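Local coordinates for vesicular integral-membrane protein VIP36 (Canis lupus familiaris, PDB 2DUO) that acts, through this lumenal lectin domain, as a calcium-binding lectin for high-mannose glycans and takes part in transport and sorting of glycoproteins in the early secretory pathway, at residues D28-T33 with E50-N55; Y116-T121 with S143-W148; I129-N134 with T149-C154. All coordinates share one frame; numbering follows the deposited sequence.

Interaction 1: D28-T33 with E50-N55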
ATOM      1  N   ASP A  28     -11.308  -9.731  -2.523  1.00 16.99           N
ATOM      2  CA  ASP A  28     -12.288  -9.231  -3.512  1.00 16.67           C
ATOM      3  C   ASP A  28     -11.514  -8.368  -4.498  1.00 15.70           C
ATOM      4  O   ASP A  28     -10.586  -7.653  -4.109  1.00 16.11           O
ATOM      5  CB  ASP A  28     -13.375  -8.371  -2.851  1.00 16.36           C
ATOM      6  CG  ASP A  28     -14.259  -9.159  -1.929  1.00 19.68           C
ATOM      7  OD1 ASP A  28     -14.895 -10.115  -2.390  1.00 17.41           O
ATOM      8  OD2 ASP A  28     -14.312  -8.820  -0.738  1.00 22.28           O
ATOM      9  N   PHE A  29     -11.838  -8.490  -5.779  1.00 15.51           N
ATOM     10  CA  PHE A  29     -11.106  -7.796  -6.852  1.00 15.82           C
ATOM     11  C   PHE A  29     -12.033  -6.750  -7.444  1.00 16.36           C
ATOM     12  O   PHE A  29     -13.136  -7.076  -7.815  1.00 16.79           O
ATOM     13  CB  PHE A  29     -10.599  -8.784  -7.932  1.00 16.13           C
ATOM     14  CG  PHE A  29      -9.759  -9.907  -7.357  1.00 18.14           C
ATOM     15  CD1 PHE A  29     -10.367 -10.983  -6.696  1.00 18.83           C
ATOM     16  CD2 PHE A  29      -8.381  -9.865  -7.439  1.00 20.37           C
ATOM     17  CE1 PHE A  29      -9.607 -11.999  -6.128  1.00 21.66           C
ATOM     18  CE2 PHE A  29      -7.607 -10.893  -6.879  1.00 22.12           C
ATOM     19  CZ  PHE A  29      -8.222 -11.949  -6.214  1.00 19.24           C
ATOM     20  N   GLN A  30     -11.586  -5.500  -7.517  1.00 16.17           N
ATOM     21  CA  GLN A  30     -12.482  -4.397  -7.840  1.00 16.22           C
ATOM     22  C   GLN A  30     -11.911  -3.539  -8.951  1.00 15.85           C
ATOM     23  O   GLN A  30     -10.694  -3.451  -9.118  1.00 15.60           O
ATOM     24  CB  GLN A  30     -12.753  -3.566  -6.563  1.00 15.84           C
ATOM     25  CG  GLN A  30     -13.738  -2.382  -6.719  1.00 16.27           C
ATOM     26  CD  GLN A  30     -13.098  -1.197  -7.418  1.00 14.86           C
ATOM     27  OE1 GLN A  30     -11.901  -0.989  -7.295  1.00 17.20           O
ATOM     28  NE2 GLN A  30     -13.890  -0.428  -8.171  1.00 17.97           N
ATOM     29  N   GLY A  31     -12.792  -2.887  -9.716  1.00 15.55           N
ATOM     30  CA  GLY A  31     -12.340  -1.926 -10.713  1.00 15.51           C
ATOM     31  C   GLY A  31     -11.537  -2.585 -11.838  1.00 16.35           C
ATOM     32  O   GLY A  31     -11.839  -3.701 -12.249  1.00 17.15           O
ATOM     33  N   SER A  32     -10.494  -1.900 -12.291  1.00 16.32           N
ATOM     34  CA  SER A  32      -9.731  -2.296 -13.482  1.00 16.68           C
ATOM     35  C   SER A  32      -8.891  -3.547 -13.260  1.00 17.22           C
ATOM     36  O   SER A  32      -8.287  -4.061 -14.221  1.00 17.75           O
ATOM     37  CB  SER A  32      -8.860  -1.144 -13.998  1.00 16.97           C
ATOM     38  OG  SER A  32      -7.962  -0.671 -12.989  1.00 17.32           O
ATOM     39  N   THR A  33      -8.864  -4.028 -12.015  1.00 16.67           N
ATOM     40  CA  THR A  33      -8.034  -5.172 -11.641  1.00 17.87           C
ATOM     41  C   THR A  33      -8.329  -6.369 -12.505  1.00 19.53           C
ATOM     42  O   THR A  33      -9.495  -6.727 -12.720  1.00 19.06           O
ATOM     43  CB  THR A  33      -8.251  -5.570 -10.181  1.00 17.30           C
ATOM     44  OG1 THR A  33      -7.828  -4.482  -9.358  1.00 15.36           O
ATOM     45  CG2 THR A  33      -7.442  -6.831  -9.811  1.00 18.81           C
ATOM     46  N   GLU A  50      -8.757   2.692 -12.472  1.00 16.19           N
ATOM     47  CA  GLU A  50      -8.705   2.579 -11.011  1.00 17.49           C
ATOM     48  C   GLU A  50      -9.065   1.153 -10.647  1.00 15.60           C
ATOM     49  O   GLU A  50     -10.161   0.677 -10.985  1.00 15.41           O
ATOM     50  CB  GLU A  50      -9.695   3.568 -10.364  1.00 16.38           C
ATOM     51  CG  GLU A  50      -9.362   5.031 -10.714  1.00 19.76           C
ATOM     52  CD  GLU A  50     -10.398   6.017 -10.224  1.00 22.22           C
ATOM     53  OE1 GLU A  50     -11.507   5.581  -9.821  1.00 28.21           O
ATOM     54  OE2 GLU A  50     -10.100   7.247 -10.243  1.00 29.00           O
ATOM     55  N   GLY A  51      -8.129   0.443 -10.003  1.00 14.65           N
ATOM     56  CA  GLY A  51      -8.400  -0.925  -9.580  1.00 15.57           C
ATOM     57  C   GLY A  51      -7.832  -1.217  -8.214  1.00 15.50           C
ATOM     58  O   GLY A  51      -6.832  -0.608  -7.814  1.00 14.63           O
ATOM     59  N   SER A  52      -8.472  -2.151  -7.515  1.00 15.43           N
ATOM     60  CA  SER A  52      -8.039  -2.547  -6.196  1.00 15.96           C
ATOM     61  C   SER A  52      -8.238  -4.029  -5.909  1.00 16.28           C
ATOM     62  O   SER A  52      -8.967  -4.751  -6.622  1.00 16.33           O
ATOM     63  CB  SER A  52      -8.774  -1.712  -5.132  1.00 15.99           C
ATOM     64  OG  SER A  52     -10.164  -2.046  -5.067  1.00 16.34           O
ATOM     65  N   ILE A  53      -7.627  -4.449  -4.803  1.00 15.84           N
ATOM     66  CA  ILE A  53      -7.813  -5.761  -4.243  1.00 17.28           C
ATOM     67  C   ILE A  53      -7.964  -5.530  -2.734  1.00 17.21           C
ATOM     68  O   ILE A  53      -7.174  -4.764  -2.151  1.00 16.27           O
ATOM     69  CB  ILE A  53      -6.645  -6.726  -4.606  1.00 17.53           C
ATOM     70  CG1 ILE A  53      -7.029  -8.165  -4.262  1.00 19.64           C
ATOM     71  CG2 ILE A  53      -5.255  -6.217  -4.032  1.00 16.92           C
ATOM     72  CD1 ILE A  53      -5.867  -9.157  -4.118  1.00 18.83           C
ATOM     73  N   TRP A  54      -8.987  -6.149  -2.138  1.00 15.53           N
ATOM     74  CA  TRP A  54      -9.289  -5.976  -0.725  1.00 16.44           C
ATOM     75  C   TRP A  54      -9.428  -7.319  -0.043  1.00 17.28           C
ATOM     76  O   TRP A  54     -10.122  -8.197  -0.553  1.00 17.85           O
ATOM     77  CB  TRP A  54     -10.560  -5.128  -0.531  1.00 15.46           C
ATOM     78  CG  TRP A  54     -10.287  -3.701  -0.880  1.00 14.72           C
ATOM     79  CD1 TRP A  54     -10.472  -3.094  -2.092  1.00 14.60           C
ATOM     80  CD2 TRP A  54      -9.699  -2.706  -0.009  1.00 15.58           C
ATOM     81  NE1 TRP A  54     -10.064  -1.772  -2.025  1.00 14.15           N
ATOM     82  CE2 TRP A  54      -9.582  -1.507  -0.766  1.00 15.35           C
ATOM     83  CE3 TRP A  54      -9.272  -2.712   1.339  1.00 12.33           C
ATOM     84  CZ2 TRP A  54      -9.062  -0.302  -0.214  1.00 14.18           C
ATOM     85  CZ3 TRP A  54      -8.753  -1.533   1.887  1.00 13.03           C
ATOM     86  CH2 TRP A  54      -8.657  -0.336   1.105  1.00 12.40           C
ATOM     87  N   ASN A  55      -8.748  -7.479   1.093  1.00 17.28           N
ATOM     88  CA  ASN A  55      -8.829  -8.723   1.898  1.00 18.72           C
ATOM     89  C   ASN A  55     -10.289  -8.900   2.316  1.00 19.80           C
ATOM     90  O   ASN A  55     -10.962  -7.945   2.756  1.00 19.25           O
ATOM     91  CB  ASN A  55      -7.893  -8.586   3.122  1.00 17.86           C
ATOM     92  CG  ASN A  55      -7.527  -9.921   3.800  1.00 19.50           C
ATOM     93  OD1 ASN A  55      -7.101  -9.898   4.969  1.00 22.28           O
ATOM     94  ND2 ASN A  55      -7.665 -11.053   3.102  1.00 16.97           N
TER
HETATM   95  O   HOH W   1     -13.130  -7.080   0.837  1.00 21.32           O
HETATM   96  O   HOH W   2     -12.671   1.526 -10.387  1.00 17.27           O

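Interaction 2: Y116-T121 with S143-W148. With CA (calcium ion), chain C.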
ATOM      1  N   TYR A 116       5.118   9.549  -9.934  1.00 19.61           N
ATOM      2  CA  TYR A 116       5.146  10.730 -10.809  1.00 19.59           C
ATOM      3  C   TYR A 116       5.027  12.058 -10.056  1.00 19.89           C
ATOM      4  O   TYR A 116       4.088  12.218  -9.297  1.00 18.19           O
ATOM      5  CB  TYR A 116       4.037  10.634 -11.867  1.00 20.69           C
ATOM      6  CG  TYR A 116       4.000  11.806 -12.819  1.00 21.91           C
ATOM      7  CD1 TYR A 116       4.881  11.873 -13.908  1.00 22.44           C
ATOM      8  CD2 TYR A 116       3.094  12.864 -12.623  1.00 22.05           C
ATOM      9  CE1 TYR A 116       4.858  12.961 -14.783  1.00 23.95           C
ATOM     10  CE2 TYR A 116       3.053  13.962 -13.508  1.00 23.87           C
ATOM     11  CZ  TYR A 116       3.952  13.997 -14.579  1.00 23.57           C
ATOM     12  OH  TYR A 116       3.925  15.062 -15.461  1.00 25.98           O
ATOM     13  N   PRO A 117       5.969  13.023 -10.293  1.00 20.47           N
ATOM     14  CA  PRO A 117       5.857  14.322  -9.618  1.00 20.71           C
ATOM     15  C   PRO A 117       4.766  15.180 -10.263  1.00 21.13           C
ATOM     16  O   PRO A 117       4.988  15.844 -11.292  1.00 21.54           O
ATOM     17  CB  PRO A 117       7.244  14.950  -9.808  1.00 21.26           C
ATOM     18  CG  PRO A 117       7.768  14.343 -11.112  1.00 20.79           C
ATOM     19  CD  PRO A 117       7.152  12.949 -11.185  1.00 20.38           C
ATOM     20  N   ASN A 118       3.586  15.160  -9.662  1.00 20.31           N
ATOM     21  CA  ASN A 118       2.499  16.036 -10.104  1.00 21.22           C
ATOM     22  C   ASN A 118       2.814  17.473  -9.744  1.00 21.94           C
ATOM     23  O   ASN A 118       2.389  18.405 -10.436  1.00 21.47           O
ATOM     24  CB  ASN A 118       1.172  15.621  -9.476  1.00 20.82           C
ATOM     25  CG  ASN A 118       0.703  14.265  -9.965  1.00 21.62           C
ATOM     26  OD1 ASN A 118       1.104  13.228  -9.430  1.00 20.66           O
ATOM     27  ND2 ASN A 118      -0.137  14.261 -10.996  1.00 20.87           N
ATOM     28  N   ASP A 119       3.580  17.637  -8.665  1.00 21.69           N
ATOM     29  CA  ASP A 119       3.874  18.943  -8.088  1.00 23.43           C
ATOM     30  C   ASP A 119       4.987  19.627  -8.885  1.00 24.73           C
ATOM     31  O   ASP A 119       6.144  19.192  -8.845  1.00 24.60           O
ATOM     32  CB  ASP A 119       4.252  18.769  -6.604  1.00 22.31           C
ATOM     33  CG  ASP A 119       4.525  20.081  -5.877  1.00 25.13           C
ATOM     34  OD1 ASP A 119       4.430  21.164  -6.476  1.00 25.54           O
ATOM     35  OD2 ASP A 119       4.846  20.026  -4.666  1.00 26.97           O
ATOM     36  N   GLU A 120       4.618  20.702  -9.586  1.00 27.05           N
ATOM     37  CA  GLU A 120       5.554  21.482 -10.411  1.00 29.54           C
ATOM     38  C   GLU A 120       6.659  22.176  -9.593  1.00 30.05           C
ATOM     39  O   GLU A 120       7.710  22.547 -10.130  1.00 30.96           O
ATOM     40  CB  GLU A 120       4.788  22.508 -11.261  1.00 30.50           C
ATOM     41  CG  GLU A 120       4.047  21.881 -12.449  1.00 35.77           C
ATOM     42  CD  GLU A 120       2.780  22.645 -12.848  1.00 42.55           C
ATOM     43  OE1 GLU A 120       2.684  23.071 -14.032  1.00 46.25           O
ATOM     44  OE2 GLU A 120       1.876  22.818 -11.991  1.00 44.24           O
ATOM     45  N   THR A 121       6.415  22.368  -8.303  1.00 30.04           N
ATOM     46  CA  THR A 121       7.412  22.970  -7.431  1.00 31.00           C
ATOM     47  C   THR A 121       7.820  21.990  -6.340  1.00 30.84           C
ATOM     48  O   THR A 121       8.143  22.413  -5.232  1.00 31.75           O
ATOM     49  CB  THR A 121       6.904  24.277  -6.764  1.00 31.20           C
ATOM     50  OG1 THR A 121       5.713  23.994  -6.011  1.00 31.81           O
ATOM     51  CG2 THR A 121       6.608  25.367  -7.812  1.00 31.72           C
ATOM     52  N   SER A 143      -2.604  16.481  -6.863  1.00 21.12           N
ATOM     53  CA  SER A 143      -1.901  17.507  -7.642  1.00 21.95           C
ATOM     54  C   SER A 143      -0.564  17.958  -7.031  1.00 21.50           C
ATOM     55  O   SER A 143       0.290  18.480  -7.753  1.00 21.73           O
ATOM     56  CB  SER A 143      -2.825  18.711  -7.923  1.00 21.26           C
ATOM     57  OG  SER A 143      -2.899  19.598  -6.823  1.00 23.13           O
ATOM     58  N   LYS A 144      -0.383  17.751  -5.717  1.00 20.54           N
ATOM     59  CA  LYS A 144       0.839  18.151  -5.011  1.00 19.68           C
ATOM     60  C   LYS A 144       1.545  16.959  -4.353  1.00 18.61           C
ATOM     61  O   LYS A 144       2.323  17.123  -3.407  1.00 17.83           O
ATOM     62  CB  LYS A 144       0.543  19.250  -3.973  1.00 20.35           C
ATOM     63  CG  LYS A 144      -0.072  20.533  -4.588  1.00 21.80           C
ATOM     64  CD  LYS A 144       0.931  21.361  -5.406  1.00 22.90           C
ATOM     65  CE  LYS A 144       1.957  22.055  -4.524  1.00 24.98           C
ATOM     66  NZ  LYS A 144       2.840  22.962  -5.341  1.00 24.23           N
ATOM     67  N   ASP A 145       1.284  15.773  -4.900  1.00 17.81           N
ATOM     68  CA  ASP A 145       1.853  14.517  -4.393  1.00 16.90           C
ATOM     69  C   ASP A 145       1.692  14.373  -2.873  1.00 16.17           C
ATOM     70  O   ASP A 145       2.622  13.930  -2.185  1.00 16.18           O
ATOM     71  CB  ASP A 145       3.340  14.439  -4.790  1.00 16.79           C
ATOM     72  CG  ASP A 145       3.558  14.770  -6.264  1.00 17.43           C
ATOM     73  OD1 ASP A 145       4.285  15.739  -6.554  1.00 17.45           O
ATOM     74  OD2 ASP A 145       2.976  14.061  -7.118  1.00 18.19           O
ATOM     75  N   GLY A 146       0.535  14.794  -2.358  1.00 15.39           N
ATOM     76  CA  GLY A 146       0.245  14.697  -0.922  1.00 16.57           C
ATOM     77  C   GLY A 146       1.187  15.442   0.011  1.00 17.23           C
ATOM     78  O   GLY A 146       1.310  15.084   1.184  1.00 16.91           O
ATOM     79  N   ARG A 147       1.838  16.489  -0.501  1.00 17.07           N
ATOM     80  CA  ARG A 147       2.788  17.289   0.287  1.00 19.39           C
ATOM     81  C   ARG A 147       2.298  17.629   1.701  1.00 19.49           C
ATOM     82  O   ARG A 147       3.058  17.511   2.692  1.00 20.83           O
ATOM     83  CB  ARG A 147       3.103  18.610  -0.453  1.00 19.86           C
ATOM     84  CG  ARG A 147       4.223  19.395   0.210  1.00 23.83           C
ATOM     85  CD  ARG A 147       4.165  20.851  -0.208  1.00 29.00           C
ATOM     86  NE  ARG A 147       4.800  21.028  -1.499  1.00 31.72           N
ATOM     87  CZ  ARG A 147       5.126  22.203  -2.022  1.00 33.96           C
ATOM     88  NH1 ARG A 147       4.863  23.317  -1.356  1.00 34.75           N
ATOM     89  NH2 ARG A 147       5.714  22.258  -3.214  1.00 32.86           N
ATOM     90  N   TRP A 148       1.036  18.030   1.780  1.00 19.28           N
ATOM     91  CA  TRP A 148       0.468  18.661   2.983  1.00 19.85           C
ATOM     92  C   TRP A 148       0.150  17.657   4.094  1.00 19.07           C
ATOM     93  O   TRP A 148      -0.027  18.045   5.254  1.00 19.55           O
ATOM     94  CB  TRP A 148      -0.829  19.413   2.649  1.00 19.89           C
ATOM     95  CG  TRP A 148      -0.880  20.085   1.305  1.00 21.37           C
ATOM     96  CD1 TRP A 148      -1.708  19.771   0.268  1.00 22.23           C
ATOM     97  CD2 TRP A 148      -0.083  21.188   0.869  1.00 21.27           C
ATOM     98  NE1 TRP A 148      -1.481  20.619  -0.799  1.00 23.11           N
ATOM     99  CE2 TRP A 148      -0.485  21.495  -0.457  1.00 21.89           C
ATOM    100  CE3 TRP A 148       0.928  21.955   1.470  1.00 23.40           C
ATOM    101  CZ2 TRP A 148       0.100  22.531  -1.204  1.00 21.52           C
ATOM    102  CZ3 TRP A 148       1.506  22.998   0.729  1.00 21.81           C
ATOM    103  CH2 TRP A 148       1.088  23.268  -0.590  1.00 21.78           C
TER
HETATM  104 CA    CA C   1       2.232  11.910  -7.869  1.00 19.15          CA
HETATM  105  O   HOH W   3       5.709  16.877  -4.463  1.00 36.37           O
HETATM  106  O   HOH W   4       1.234  10.196  -9.327  1.00 16.13           O
HETATM  107  O   HOH W   5       0.141  12.074  -6.602  1.00 14.60           O

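Interaction 3: I129-N134 with T149-C154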
ATOM      1  N   ILE A 129       8.114   7.093  -1.834  1.00 14.81           N
ATOM      2  CA  ILE A 129       7.239   6.321  -0.959  1.00 13.85           C
ATOM      3  C   ILE A 129       6.980   7.114   0.320  1.00 14.30           C
ATOM      4  O   ILE A 129       7.911   7.626   0.933  1.00 13.57           O
ATOM      5  CB  ILE A 129       7.864   4.945  -0.589  1.00 12.98           C
ATOM      6  CG1 ILE A 129       8.160   4.137  -1.857  1.00 15.21           C
ATOM      7  CG2 ILE A 129       6.957   4.189   0.417  1.00 13.45           C
ATOM      8  CD1 ILE A 129       9.000   2.858  -1.602  1.00 14.10           C
ATOM      9  N   SER A 130       5.705   7.217   0.706  1.00 13.69           N
ATOM     10  CA  SER A 130       5.342   7.966   1.905  1.00 14.18           C
ATOM     11  C   SER A 130       4.177   7.317   2.637  1.00 13.60           C
ATOM     12  O   SER A 130       3.512   6.377   2.128  1.00 14.47           O
ATOM     13  CB  SER A 130       5.038   9.434   1.563  1.00 14.07           C
ATOM     14  OG  SER A 130       3.910   9.524   0.721  1.00 15.95           O
ATOM     15  N   VAL A 131       3.957   7.771   3.860  1.00 13.63           N
ATOM     16  CA  VAL A 131       2.858   7.249   4.648  1.00 13.88           C
ATOM     17  C   VAL A 131       1.921   8.395   5.073  1.00 13.51           C
ATOM     18  O   VAL A 131       2.349   9.537   5.247  1.00 14.84           O
ATOM     19  CB  VAL A 131       3.332   6.456   5.884  1.00 13.84           C
ATOM     20  CG1 VAL A 131       3.998   5.111   5.476  1.00 16.65           C
ATOM     21  CG2 VAL A 131       4.274   7.302   6.760  1.00 14.72           C
ATOM     22  N   MET A 132       0.663   8.048   5.276  1.00 13.67           N
ATOM     23  CA  MET A 132      -0.353   9.001   5.691  1.00 14.77           C
ATOM     24  C   MET A 132      -1.291   8.267   6.674  1.00 13.93           C
ATOM     25  O   MET A 132      -1.610   7.102   6.475  1.00 15.77           O
ATOM     26  CB  MET A 132      -1.085   9.514   4.447  1.00 14.01           C
ATOM     27  CG  MET A 132      -2.266  10.433   4.718  1.00 15.06           C
ATOM     28  SD  MET A 132      -2.915  11.004   3.143  1.00 16.81           S
ATOM     29  CE  MET A 132      -4.240  12.083   3.725  1.00 17.05           C
ATOM     30  N   VAL A 133      -1.664   8.936   7.753  1.00 13.74           N
ATOM     31  CA  VAL A 133      -2.640   8.419   8.709  1.00 14.60           C
ATOM     32  C   VAL A 133      -3.829   9.388   8.687  1.00 15.33           C
ATOM     33  O   VAL A 133      -3.635  10.605   8.729  1.00 16.34           O
ATOM     34  CB  VAL A 133      -2.019   8.271  10.111  1.00 14.63           C
ATOM     35  CG1 VAL A 133      -3.085   7.871  11.160  1.00 14.81           C
ATOM     36  CG2 VAL A 133      -0.918   7.203  10.063  1.00 13.78           C
ATOM     37  N   ASN A 134      -5.046   8.864   8.590  1.00 14.62           N
ATOM     38  CA  ASN A 134      -6.215   9.719   8.332  1.00 14.65           C
ATOM     39  C   ASN A 134      -7.365   9.285   9.244  1.00 15.20           C
ATOM     40  O   ASN A 134      -7.569   8.092   9.458  1.00 14.68           O
ATOM     41  CB  ASN A 134      -6.609   9.605   6.838  1.00 14.91           C
ATOM     42  CG  ASN A 134      -7.477  10.768   6.313  1.00 15.23           C
ATOM     43  OD1 ASN A 134      -8.024  11.584   7.069  1.00 14.51           O
ATOM     44  ND2 ASN A 134      -7.602  10.827   4.982  1.00 14.37           N
ATOM     45  N   THR A 149       0.030  16.390   3.719  1.00 18.17           N
ATOM     46  CA  THR A 149      -0.393  15.320   4.640  1.00 18.43           C
ATOM     47  C   THR A 149       0.646  14.186   4.805  1.00 18.37           C
ATOM     48  O   THR A 149       0.382  13.200   5.503  1.00 20.57           O
ATOM     49  CB  THR A 149      -1.740  14.722   4.181  1.00 18.13           C
ATOM     50  OG1 THR A 149      -1.626  14.299   2.809  1.00 17.44           O
ATOM     51  CG2 THR A 149      -2.845  15.788   4.298  1.00 17.06           C
ATOM     52  N   GLU A 150       1.820  14.317   4.196  1.00 19.12           N
ATOM     53  CA  GLU A 150       2.894  13.304   4.352  1.00 20.03           C
ATOM     54  C   GLU A 150       3.473  13.245   5.771  1.00 19.06           C
ATOM     55  O   GLU A 150       3.937  14.269   6.298  1.00 19.64           O
ATOM     56  CB  GLU A 150       4.047  13.604   3.373  1.00 20.81           C
ATOM     57  CG  GLU A 150       5.298  12.743   3.593  1.00 22.08           C
ATOM     58  CD  GLU A 150       6.538  13.242   2.827  1.00 23.83           C
ATOM     59  OE1 GLU A 150       6.380  14.138   1.967  1.00 30.71           O
ATOM     60  OE2 GLU A 150       7.655  12.720   3.076  1.00 24.79           O
ATOM     61  N   LEU A 151       3.460  12.063   6.394  1.00 17.54           N
ATOM     62  CA  LEU A 151       4.088  11.909   7.704  1.00 17.35           C
ATOM     63  C   LEU A 151       5.604  11.779   7.599  1.00 17.17           C
ATOM     64  O   LEU A 151       6.350  12.348   8.409  1.00 17.05           O
ATOM     65  CB  LEU A 151       3.521  10.692   8.438  1.00 18.27           C
ATOM     66  CG  LEU A 151       2.088  10.831   8.966  1.00 18.71           C
ATOM     67  CD1 LEU A 151       1.724   9.540   9.657  1.00 22.16           C
ATOM     68  CD2 LEU A 151       1.971  11.999   9.944  1.00 20.95           C
ATOM     69  N   ALA A 152       6.039  10.999   6.604  1.00 16.30           N
ATOM     70  CA  ALA A 152       7.444  10.649   6.378  1.00 16.37           C
ATOM     71  C   ALA A 152       7.471   9.950   5.029  1.00 16.11           C
ATOM     72  O   ALA A 152       6.441   9.464   4.552  1.00 15.68           O
ATOM     73  CB  ALA A 152       7.973   9.707   7.477  1.00 17.28           C
ATOM     74  N   GLY A 153       8.652   9.887   4.430  1.00 16.94           N
ATOM     75  CA  GLY A 153       8.800   9.246   3.149  1.00 17.80           C
ATOM     76  C   GLY A 153      10.267   9.130   2.769  1.00 18.24           C
ATOM     77  O   GLY A 153      11.152   9.526   3.539  1.00 18.12           O
ATOM     78  N   CYS A 154      10.515   8.548   1.599  1.00 18.11           N
ATOM     79  CA  CYS A 154      11.872   8.370   1.097  1.00 19.52           C
ATOM     80  C   CYS A 154      11.782   8.203  -0.406  1.00 19.29           C
ATOM     81  O   CYS A 154      10.786   7.696  -0.902  1.00 19.26           O
ATOM     82  CB  CYS A 154      12.508   7.117   1.742  1.00 19.80           C
ATOM     83  SG  CYS A 154      11.975   5.499   1.059  1.00 24.35           S
TER
HETATM   84  O   HOH W   6      -0.903  11.905   7.652  1.00 18.32           O

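Interaction 1: D28-T33 with E50-N55
Asp28 to Gly31 run antiparallel to Gly51 to Trp54 along one edge of the seven-stranded sheet of the legume-lectin-like beta sandwich. Backbone hydrogen bonds go both ways at Asp28/Trp54 and at Gln30/Ser52, with Phe29/Ile53 as the non-hydrogen-bonded pair between them. A type II' turn from Gln30 to Thr33 then carries the chain off toward strand 34-35 of the other sheet, yet Ser32 N still gives a bond to Glu50 O at 2.9 Å.

The polar side chains add to this. Gln30 sets out with CG opposite its backbone N (chi1 -178°) and bends at chi2 (-76°), which brings OE1 to Ser52 OG, whose proton it accepts at 3.0 Å. The other end of that amide, NE2, reaches Glu50 O through a water. Thr33 OG1 has one proton and two candidate acceptors, Ser52 O at 3.0 Å and Gln30 O at 3.1 Å.

The apolar part lies on the other face of the strands. Phe29 and Ile53 point the same way side by side, Phe29 CE2 to Ile53 CD1 3.7 Å, and Val40 of strand 40-43 touches the Phe29 side chain. Near the far end a water sits 2.6 Å from Asp28 OD2 and 3.0 Å from Asn55 O.

Interaction 2: Y116-T121 with S143-W148
Asp119 holds CG opposite its backbone N (chi1 -178°), which sends the carboxylate across to Lys144 and Arg147; Asp145, with CG opposite its carbonyl carbon (chi1 -48°), turns its own carboxylate to the backbone of Asn118 and Asp119. There the two Asp145 oxygens divide the work: OD2 takes Asn118 N at 2.8 Å on its syn lone pair, and OD1 takes Asp119 N at 2.9 Å. OD2 also binds the calcium ion at 2.4 Å, so the same group that fixes the loop is itself a metal ligand. Asn118 OD1 binds the ion at 2.3 Å, and Tyr116 O does so at 2.4 Å; two waters join them, and Asp114 fills out the coordination.

Away from the metal, Asp119 is the hub of a salt-bridge network. Lys144 brings NZ to Asp119 OD1 at 2.7 Å from above the carboxylate plane. That oxygen also accepts from Thr121 N, making an Asx turn, and from Thr121 OG1. Arg147 NH2 meets Asp119 OD2 at 2.8 Å, with NE adding a weak bond. The two cations between them probably balance the buried carboxylate of Asp119. A water joins Asp119 OD2 to Asp145 OD1.

Tyr116, Pro117 and Asn118 also belong to the sugar-binding residues, so these paired loops make up part of the calcium-dependent carbohydrate site of an L-type lectin, which His142 and Gly212 to Leu214 help to complete.

Interaction 3: I129-N134 with T149-C154
The peptide groups of Val131 meet those of Leu151 and Ala152, the flat groups of this contact. Leu151 N approaches Val131 O at 3.0 Å and Val131 N approaches Ala152 O at 3.1 Å, each nearly along the C=O axis. Val131 is thus shared by two consecutive residues of the partner. Further along, Ile129 N bonds Cys154 O at 2.9 Å. At the opposite end the chains separate, and a water takes over, accepting from Val133 N and donating to Thr149 O.

Leu151 points at the other strand, its CB 3.9 Å from Val131 CG2 and its CD1 3.6 Å from Val133 CG2. Val133 turns CG2 to the side opposite its carbonyl carbon, and that branch makes the contact. Met132, fully extended (chi3 -178°), carries its CE to 3.5 Å from Thr149 OG1. Glu150 lays its CG on Ser130 CB at 3.9 Å, while its carboxylate binds Tyr128 and Arg124.

Ile129, Val131, Ala152 and Cys154 share the face turned to the other sheet: Ile129 and Val131 touch strands 175-181 and 189-198, Ala152 touches Ile194, and Cys154 is disulfide-bonded to Cys191. This is an edge-strand pair of the lectin beta sandwich, covalently tied to the facing sheet.

Interactions 1 and 3 are antiparallel strand pairs at the two outer edges of the same seven-stranded sheet, on opposite sides of the chain's centre, their own centres about 23 Å apart. All three contacts are partly buried; interaction 2 lies farthest from the chain's centre. Interaction 1 adds side-chain amide and hydroxyl bonds to its backbone bonds, whereas interaction 3 adds mainly apolar packing into the sandwich. Interaction 2, in loops without regular structure, relies on carboxylates, cations and a calcium ion. Its segments alternate in the chain with those of interaction 3: strand 128-135 runs between the two loops of interaction 2, and the segment 143-148 continues directly into 149-154.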